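Thiol:disulfide interchange protein DsbA (Pseudomonas aeruginosa, PDB 4ZL8) probably introduces disulfide bonds into other periplasmic proteins by handing over its own redox-active disulfide, as a thioredoxin-fold oxidoreductase of the DsbA subfamily. Local coordinates at residues M77-I82 / G136-A141; M84-D89 / K118-E123; H99-K104 / A112-G117. The protein carries 1 engineered substitution. All coordinates share one frame; numbering follows the deposited sequence.

Overall arrangement
Contacts 2 and 3 lie in the helical part that DsbA proteins insert into the thioredoxin fold; contact 1 lies where this part meets the sheet. Contact 1 joins helices 70-84 and 132-148. Contact 2 lies within that span of chain, between the turn after helix 70-84 and the turn before helix 122-129. Contact 3 comes within the span of contact 2 and joins the loop after helix 87-99 to helix 108-116. Centres of contacts 1 and 2 are about 14 Å apart, of 2 and 3 about 13 Å, and of 1 and 3 about 19 Å. The three thus run from strand 58-64 out to the surface and hold successive helices of the insertion together.

Contact 1 (M77-I82 / G136-A141); sequences MFLTLI and GQMEKA. Engineered in segment 77-82: I82 (natural residue Glu).
L79 carries the whole contact from its side, through one methyl group. Its CD1 reaches segment 136-141 of helix 132-148 where M138, Q137 and A141 come together. The apolar part is led by M138. SD of M138 lies 3.6 Å from L79 CD1, and M138 CG follows at 4.0 Å. The two side chains cross obliquely. The bend of M138 at chi2 (-78°) brings its sulfur beside the leucine methyl. On the next turn of the helix, A141 CB makes a looser contact with the same methyl at 4.5 Å.

A second group of contacts is with Q137, where aliphatic and backbone atoms do the touching. Its CB is 4.1 Å from L79 CD1, and its carbonyl O is 3.9 Å from that methyl. These are van der Waals contacts. The carbonyl is already used within its helix, where it accepts a bond from A141 N. No hydrogen bond joins the two segments.

The helix axes come within 10.2 Å and their directions differ by 121°. L79 bridges the space between them together with M138, Q137 and A141. This is an interhelical contact where the helical insertion of DsbA borders the thioredoxin sheet: L79 also packs on P64 and A141 on L63, both of strand 58-64. F78 meets F33 of strand 27-33 edge-to-face. On another side of helix 70-84, T80 and L81 pack against helix 122-129.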
loop_
_atom_site.group_PDB
_atom_site.type_symbol
_atom_site.label_atom_id
_atom_site.label_comp_id
_atom_site.label_asym_id
_atom_site.label_seq_id
_atom_site.Cartn_x
_atom_site.Cartn_y
_atom_site.Cartn_z
ATOM N N MET A 77 -4.852 9.051 6.966
ATOM C CA MET A 77 -5.268 9.841 5.812
ATOM C C MET A 77 -5.537 8.911 4.618
ATOM O O MET A 77 -6.586 9.007 3.967
ATOM C CB MET A 77 -4.209 10.907 5.476
ATOM C CG MET A 77 -4.482 11.604 4.139
ATOM S SD MET A 77 -3.411 13.010 3.802
ATOM C CE MET A 77 -1.818 12.183 3.764
ATOM N N PHE A 78 -4.614 7.993 4.341
ATOM C CA PHE A 78 -4.797 7.039 3.244
ATOM C C PHE A 78 -6.110 6.282 3.390
ATOM O O PHE A 78 -6.908 6.192 2.459
ATOM C CB PHE A 78 -3.645 6.038 3.201
ATOM C CG PHE A 78 -3.851 4.918 2.218
ATOM C CD1 PHE A 78 -3.569 5.091 0.878
ATOM C CD2 PHE A 78 -4.329 3.700 2.635
ATOM C CE1 PHE A 78 -3.767 4.071 -0.027
ATOM C CE2 PHE A 78 -4.520 2.679 1.730
ATOM C CZ PHE A 78 -4.229 2.875 0.395
ATOM N N LEU A 79 -6.334 5.717 4.574
ATOM C CA LEU A 79 -7.521 4.901 4.784
ATOM C C LEU A 79 -8.806 5.718 4.711
ATOM O O LEU A 79 -9.824 5.236 4.240
ATOM C CB LEU A 79 -7.446 4.143 6.111
ATOM C CG LEU A 79 -6.352 3.101 6.172
ATOM C CD1 LEU A 79 -6.158 2.587 7.597
ATOM C CD2 LEU A 79 -6.620 1.946 5.238
ATOM N N THR A 80 -8.735 6.975 5.136
ATOM C CA THR A 80 -9.866 7.889 5.040
ATOM C C THR A 80 -10.210 8.133 3.574
ATOM O O THR A 80 -11.379 8.082 3.179
ATOM C CB THR A 80 -9.580 9.216 5.766
ATOM O OG1 THR A 80 -9.442 8.946 7.169
ATOM C CG2 THR A 80 -10.705 10.199 5.580
ATOM N N LEU A 81 -9.187 8.383 2.765
ATOM C CA LEU A 81 -9.398 8.633 1.346
ATOM C C LEU A 81 -9.947 7.397 0.634
ATOM O O LEU A 81 -10.809 7.503 -0.238
ATOM C CB LEU A 81 -8.096 9.101 0.696
ATOM C CG LEU A 81 -7.547 10.431 1.192
ATOM C CD1 LEU A 81 -6.144 10.656 0.680
ATOM C CD2 LEU A 81 -8.463 11.556 0.813
ATOM N N ILE A 82 -9.435 6.217 0.985
ATOM C CA ILE A 82 -10.019 4.970 0.478
ATOM C C ILE A 82 -11.506 4.853 0.824
ATOM O O ILE A 82 -12.336 4.567 -0.037
ATOM C CB ILE A 82 -9.260 3.740 1.026
ATOM C CG1 ILE A 82 -7.863 3.656 0.420
ATOM C CG2 ILE A 82 -10.035 2.465 0.749
ATOM C CD1 ILE A 82 -7.834 3.338 -1.044
ATOM N N GLY A 136 -11.324 0.911 13.117
ATOM C CA GLY A 136 -11.276 -0.493 12.751
ATOM C C GLY A 136 -10.342 -0.777 11.594
ATOM O O GLY A 136 -9.580 -1.742 11.630
ATOM N N GLN A 137 -10.379 0.055 10.562
ATOM C CA GLN A 137 -9.487 -0.125 9.435
ATOM C C GLN A 137 -8.026 0.024 9.849
ATOM O O GLN A 137 -7.163 -0.695 9.349
ATOM C CB GLN A 137 -9.837 0.823 8.280
ATOM C CG GLN A 137 -11.217 0.553 7.681
ATOM C CD GLN A 137 -11.296 -0.821 7.071
ATOM O OE1 GLN A 137 -10.408 -1.228 6.327
ATOM N NE2 GLN A 137 -12.358 -1.550 7.391
ATOM N N MET A 138 -7.735 0.987 10.720
ATOM C CA MET A 138 -6.381 1.191 11.220
ATOM C C MET A 138 -5.917 -0.074 11.936
ATOM O O MET A 138 -4.795 -0.555 11.735
ATOM C CB MET A 138 -6.332 2.405 12.165
ATOM C CG MET A 138 -6.490 3.715 11.435
ATOM S SD MET A 138 -4.983 4.233 10.615
ATOM C CE MET A 138 -4.006 4.752 12.027
ATOM N N GLU A 139 -6.761 -0.628 12.795
ATOM C CA GLU A 139 -6.368 -1.820 13.536
ATOM C C GLU A 139 -6.098 -2.989 12.586
ATOM O O GLU A 139 -5.158 -3.769 12.757
ATOM C CB GLU A 139 -7.430 -2.193 14.586
ATOM C CG GLU A 139 -7.110 -3.452 15.391
ATOM C CD GLU A 139 -6.003 -3.270 16.399
ATOM O OE1 GLU A 139 -5.453 -2.154 16.495
ATOM O OE2 GLU A 139 -5.705 -4.245 17.113
ATOM N N LYS A 140 -6.966 -3.141 11.589
ATOM C CA LYS A 140 -6.774 -4.220 10.628
ATOM C C LYS A 140 -5.476 -4.067 9.865
ATOM O O LYS A 140 -4.767 -5.051 9.652
ATOM C CB LYS A 140 -7.959 -4.275 9.676
ATOM C CG LYS A 140 -9.176 -4.862 10.359
ATOM C CD LYS A 140 -10.414 -4.916 9.467
ATOM C CE LYS A 140 -11.609 -5.545 10.186
ATOM N NZ LYS A 140 -12.865 -5.422 9.372
ATOM N N ALA A 141 -5.137 -2.846 9.486
ATOM C CA ALA A 141 -3.886 -2.616 8.769
ATOM C C ALA A 141 -2.688 -2.927 9.641
ATOM O O ALA A 141 -1.691 -3.484 9.171
ATOM C CB ALA A 141 -3.834 -1.203 8.239
#

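Contact 2 (M84-D89 / K118-E123); sequences MGVEHD and KGVDKE
M84 and V86, on either side of the Schellman turn at G85, meet V120 and D121, on the turn before helix 122-129, where D121 is the N-cap. The closest pair is M84 CE and V120 CG1, 3.6 Å apart. M84 SD follows at 4.1 Å from the same CG1. The methionine runs extended through chi2 (180°) and then turns at chi3 (74°), which sets its terminal methyl beside the valine. The two side chains cross at a slant.

V120 uses both branches. CG1, which lies anti to the backbone N (chi1 -179°), takes the methionine. CG2 takes V86, whose own CG2 is 4.2 Å away. M84 CE also lies 3.9 Å from the carbonyl O of D121 and 4.4 Å from D121 CB. This is a van der Waals contact, and no hydrogen bond crosses between the segments.

The polar end of D121 serves its own helix: OD2 accepts a hydrogen bond from K124 N. G85 has positive phi and makes the turn between helices 70-84 and 87-99, where V86 is the N-cap residue. G119, also with positive phi, closes helix 108-116 in a second Schellman motif, with V120 N bonded to L115 O.

The contact thus ties together the ends of four helices. V120 also packs on V90 of helix 87-99 and on L115 of helix 108-116. M84 lies against F125 and T128 of helix 122-129, while V86 rests on L81 of helix 70-84.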
loop_
_atom_site.group_PDB
_atom_site.type_symbol
_atom_site.label_atom_id
_atom_site.label_comp_id
_atom_site.label_asym_id
_atom_site.label_seq_id
_atom_site.Cartn_x
_atom_site.Cartn_y
_atom_site.Cartn_z
ATOM N N MET A 84 -13.608 7.173 1.438
ATOM C CA MET A 84 -14.340 8.180 0.675
ATOM C C MET A 84 -14.402 7.880 -0.821
ATOM O O MET A 84 -15.145 8.539 -1.542
ATOM C CB MET A 84 -13.715 9.551 0.861
ATOM C CG MET A 84 -13.917 10.123 2.232
ATOM S SD MET A 84 -13.166 11.739 2.436
ATOM C CE MET A 84 -14.285 12.775 1.495
ATOM N N GLY A 85 -13.617 6.907 -1.277
ATOM C CA GLY A 85 -13.614 6.512 -2.674
ATOM C C GLY A 85 -12.804 7.439 -3.565
ATOM O O GLY A 85 -13.008 7.426 -4.779
ATOM N N VAL A 86 -11.897 8.221 -2.976
ATOM C CA VAL A 86 -11.163 9.244 -3.721
ATOM C C VAL A 86 -9.641 9.082 -3.697
ATOM O O VAL A 86 -8.934 9.916 -4.263
ATOM C CB VAL A 86 -11.488 10.662 -3.202
ATOM C CG1 VAL A 86 -12.979 10.925 -3.302
ATOM C CG2 VAL A 86 -10.990 10.842 -1.782
ATOM N N GLU A 87 -9.111 8.039 -3.066
ATOM C CA GLU A 87 -7.654 7.963 -2.938
ATOM C C GLU A 87 -6.988 7.921 -4.291
ATOM O O GLU A 87 -5.975 8.590 -4.484
ATOM C CB GLU A 87 -7.200 6.777 -2.082
ATOM C CG GLU A 87 -5.804 6.946 -1.467
ATOM C CD GLU A 87 -4.671 6.571 -2.400
ATOM O OE1 GLU A 87 -4.881 5.792 -3.344
ATOM O OE2 GLU A 87 -3.539 7.065 -2.139
ATOM N N HIS A 88 -7.529 7.141 -5.220
ATOM C CA HIS A 88 -6.900 6.980 -6.520
ATOM C C HIS A 88 -6.787 8.326 -7.206
ATOM O O HIS A 88 -5.779 8.603 -7.861
ATOM C CB HIS A 88 -7.691 6.012 -7.393
ATOM C CG HIS A 88 -7.164 5.877 -8.786
ATOM N ND1 HIS A 88 -6.219 4.938 -9.140
ATOM C CD2 HIS A 88 -7.473 6.545 -9.921
ATOM C CE1 HIS A 88 -5.960 5.043 -10.431
ATOM N NE2 HIS A 88 -6.715 6.006 -10.931
ATOM N N ASP A 89 -7.797 9.170 -7.013
ATOM C CA ASP A 89 -7.872 10.451 -7.708
ATOM C C ASP A 89 -6.880 11.494 -7.184
ATOM O O ASP A 89 -6.447 12.361 -7.939
ATOM C CB ASP A 89 -9.292 11.019 -7.594
ATOM C CG ASP A 89 -10.360 10.044 -8.075
ATOM O OD1 ASP A 89 -10.220 9.490 -9.191
ATOM O OD2 ASP A 89 -11.339 9.833 -7.326
ATOM N N LYS A 118 -7.963 19.815 -3.862
ATOM C CA LYS A 118 -8.012 18.727 -4.833
ATOM C C LYS A 118 -9.434 18.179 -4.990
ATOM O O LYS A 118 -9.631 17.128 -5.606
ATOM C CB LYS A 118 -7.043 17.615 -4.417
ATOM C CG LYS A 118 -5.604 18.094 -4.229
ATOM C CD LYS A 118 -5.032 18.715 -5.482
ATOM C CE LYS A 118 -3.610 19.244 -5.265
ATOM N NZ LYS A 118 -3.000 19.724 -6.533
ATOM N N GLY A 119 -10.417 18.897 -4.449
ATOM C CA GLY A 119 -11.829 18.555 -4.633
ATOM C C GLY A 119 -12.465 17.752 -3.506
ATOM O O GLY A 119 -13.675 17.511 -3.545
ATOM N N VAL A 120 -11.700 17.366 -2.500
ATOM C CA VAL A 120 -12.217 16.530 -1.430
ATOM C C VAL A 120 -13.021 17.343 -0.416
ATOM O O VAL A 120 -12.529 18.331 0.129
ATOM C CB VAL A 120 -11.069 15.801 -0.722
ATOM C CG1 VAL A 120 -11.565 14.890 0.408
ATOM C CG2 VAL A 120 -10.280 15.002 -1.734
ATOM N N ASP A 121 -14.239 16.887 -0.153
ATOM C CA ASP A 121 -15.153 17.470 0.827
ATOM C C ASP A 121 -14.498 17.475 2.215
ATOM O O ASP A 121 -14.211 16.411 2.764
ATOM C CB ASP A 121 -16.415 16.604 0.784
ATOM C CG ASP A 121 -17.486 17.008 1.786
ATOM O OD1 ASP A 121 -18.649 16.621 1.542
ATOM O OD2 ASP A 121 -17.191 17.648 2.809
ATOM N N LYS A 122 -14.240 18.670 2.761
ATOM C CA LYS A 122 -13.478 18.794 4.005
ATOM C C LYS A 122 -14.268 18.245 5.195
ATOM O O LYS A 122 -13.707 17.548 6.041
ATOM C CB LYS A 122 -13.054 20.254 4.267
ATOM C CG LYS A 122 -12.583 20.535 5.700
ATOM C CD LYS A 122 -11.874 21.892 5.833
ATOM C CE LYS A 122 -11.288 22.063 7.234
ATOM N NZ LYS A 122 -10.726 23.433 7.442
ATOM N N GLU A 123 -15.555 18.561 5.259
ATOM C CA GLU A 123 -16.364 18.098 6.389
ATOM C C GLU A 123 -16.483 16.573 6.363
ATOM O O GLU A 123 -16.416 15.914 7.402
ATOM C CB GLU A 123 -17.746 18.760 6.393
ATOM C CG GLU A 123 -17.730 20.214 6.859
ATOM C CD GLU A 123 -16.890 20.429 8.119
ATOM O OE1 GLU A 123 -17.155 19.754 9.137
ATOM O OE2 GLU A 123 -15.957 21.266 8.086
#

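Contact 3 (H99-K104 / A112-G117); sequences HKEHKK and ADFLAG
K103 lays the aliphatic part of its side chain against the ring of F114. CD does most of the touching, 3.8 Å from F114 CD1 and 4.2 Å from F114 CE1. CE is also 4.2 Å from CD1. The lysine chain and the phenylalanine side chain cross at about a right angle, and the CD approach to the ring is oblique. The straight run of K103 through chi2 and chi3 lays CD and CE by the ring. The bend at chi4 (-71°) moves only NZ, which lies farther from the ring.

F114 reaches out from its helix: chi1 (167°) swings the ring out toward the loop, and it presents its CD1-CE1 side there. E101 adds a lighter contact on that side. Its OE1 is 4.3 Å from F114 CE1, again at an oblique approach. No hydrogen bond links the two segments. Between E101 and K103, H102 has positive phi and turns the chain after helix 87-99; the two flanking residues both direct their CB toward the phenylalanine helix.

This surface contact joins the loop between helices 87-99 and 108-116 to the second of them. A97 of helix 87-99 touches both K103 and F114, and F114 also packs on L105 farther along the loop. L115, the next residue in the helix, packs on V94 of helix 87-99 and F125 of helix 122-129.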
loop_
_atom_site.group_PDB
_atom_site.type_symbol
_atom_site.label_atom_id
_atom_site.label_comp_id
_atom_site.label_asym_id
_atom_site.label_seq_id
_atom_site.Cartn_x
_atom_site.Cartn_y
_atom_site.Cartn_z
ATOM N N HIS A 99 6.556 15.409 -1.003
ATOM C CA HIS A 99 7.936 15.288 -1.446
ATOM C C HIS A 99 8.434 16.432 -2.298
ATOM O O HIS A 99 9.612 16.664 -2.360
ATOM C CB HIS A 99 8.163 13.964 -2.182
ATOM C CG HIS A 99 7.988 12.785 -1.296
ATOM N ND1 HIS A 99 9.021 12.266 -0.539
ATOM C CD2 HIS A 99 6.892 12.062 -0.989
ATOM C CE1 HIS A 99 8.564 11.259 0.179
ATOM N NE2 HIS A 99 7.277 11.112 -0.069
ATOM N N LYS A 100 7.544 17.140 -2.969
ATOM C CA LYS A 100 7.984 18.261 -3.788
ATOM C C LYS A 100 7.567 19.602 -3.192
ATOM O O LYS A 100 8.328 20.572 -3.282
ATOM C CB LYS A 100 7.446 18.118 -5.215
ATOM C CG LYS A 100 8.072 16.964 -5.992
ATOM C CD LYS A 100 9.596 16.978 -5.936
ATOM C CE LYS A 100 10.198 15.859 -6.780
ATOM N NZ LYS A 100 11.398 15.254 -6.143
ATOM N N GLU A 101 6.383 19.667 -2.591
ATOM C CA GLU A 101 5.846 20.949 -2.126
ATOM C C GLU A 101 6.115 21.215 -0.642
ATOM O O GLU A 101 5.665 22.219 -0.104
ATOM C CB GLU A 101 4.350 21.028 -2.392
ATOM C CG GLU A 101 3.936 20.796 -3.844
ATOM C CD GLU A 101 2.426 20.589 -3.975
ATOM O OE1 GLU A 101 1.679 21.045 -3.083
ATOM O OE2 GLU A 101 1.989 19.957 -4.955
ATOM N N HIS A 102 6.821 20.302 0.016
ATOM C CA HIS A 102 7.215 20.491 1.409
ATOM C C HIS A 102 6.040 20.540 2.390
ATOM O O HIS A 102 6.183 21.049 3.507
ATOM C CB HIS A 102 8.064 21.765 1.546
ATOM C CG HIS A 102 9.305 21.761 0.703
ATOM N ND1 HIS A 102 10.198 20.710 0.700
ATOM C CD2 HIS A 102 9.801 22.679 -0.161
ATOM C CE1 HIS A 102 11.189 20.980 -0.131
ATOM N NE2 HIS A 102 10.974 22.169 -0.665
ATOM N N LYS A 103 4.888 20.000 1.999
ATOM C CA LYS A 103 3.741 19.993 2.889
ATOM C C LYS A 103 3.854 18.811 3.845
ATOM O O LYS A 103 4.169 17.693 3.431
ATOM C CB LYS A 103 2.436 19.937 2.092
ATOM C CG LYS A 103 2.244 21.185 1.238
ATOM C CD LYS A 103 0.969 21.156 0.438
ATOM C CE LYS A 103 0.812 22.424 -0.396
ATOM N NZ LYS A 103 0.517 23.610 0.435
ATOM N N LYS A 104 3.636 19.059 5.135
ATOM C CA LYS A 104 3.764 17.998 6.123
ATOM C C LYS A 104 2.544 17.103 6.239
ATOM O O LYS A 104 2.671 15.917 6.544
ATOM C CB LYS A 104 4.088 18.600 7.488
ATOM C CG LYS A 104 5.317 19.488 7.498
ATOM C CD LYS A 104 6.584 18.766 7.044
ATOM C CE LYS A 104 7.813 19.670 7.156
ATOM N NZ LYS A 104 9.063 18.965 6.754
ATOM N N ALA A 112 -7.138 18.241 5.481
ATOM C CA ALA A 112 -8.410 18.617 4.886
ATOM C C ALA A 112 -8.247 19.867 4.037
ATOM O O ALA A 112 -8.841 19.992 2.974
ATOM C CB ALA A 112 -9.447 18.845 5.967
ATOM N N ASP A 113 -7.463 20.824 4.517
ATOM C CA ASP A 113 -7.260 22.067 3.796
ATOM C C ASP A 113 -6.554 21.804 2.462
ATOM O O ASP A 113 -6.941 22.337 1.423
ATOM C CB ASP A 113 -6.470 23.051 4.655
ATOM C CG ASP A 113 -7.303 23.641 5.770
ATOM O OD1 ASP A 113 -8.542 23.477 5.733
ATOM O OD2 ASP A 113 -6.722 24.273 6.680
ATOM N N PHE A 114 -5.529 20.969 2.490
ATOM C CA PHE A 114 -4.848 20.596 1.260
ATOM C C PHE A 114 -5.793 19.847 0.324
ATOM O O PHE A 114 -5.866 20.149 -0.876
ATOM C CB PHE A 114 -3.632 19.713 1.551
ATOM C CG PHE A 114 -3.086 19.040 0.322
ATOM C CD1 PHE A 114 -2.415 19.767 -0.628
ATOM C CD2 PHE A 114 -3.296 17.696 0.094
ATOM C CE1 PHE A 114 -1.953 19.157 -1.778
ATOM C CE2 PHE A 114 -2.826 17.092 -1.060
ATOM C CZ PHE A 114 -2.164 17.817 -1.979
ATOM N N LEU A 115 -6.479 18.853 0.858
ATOM C CA LEU A 115 -7.308 17.971 0.048
ATOM C C LEU A 115 -8.504 18.712 -0.541
ATOM O O LEU A 115 -8.963 18.372 -1.626
ATOM C CB LEU A 115 -7.735 16.762 0.865
ATOM C CG LEU A 115 -6.600 15.802 1.227
ATOM C CD1 LEU A 115 -7.079 14.871 2.327
ATOM C CD2 LEU A 115 -6.111 15.034 -0.017
ATOM N N ALA A 116 -8.991 19.753 0.138
ATOM C CA ALA A 116 -10.055 20.585 -0.405
ATOM C C ALA A 116 -9.635 21.177 -1.745
ATOM O O ALA A 116 -10.444 21.321 -2.673
ATOM C CB ALA A 116 -10.434 21.704 0.586
ATOM N N GLY A 117 -8.370 21.562 -1.851
ATOM C CA GLY A 117 -7.832 22.089 -3.085
ATOM C C GLY A 117 -7.859 21.088 -4.227
ATOM O O GLY A 117 -7.777 21.475 -5.398
#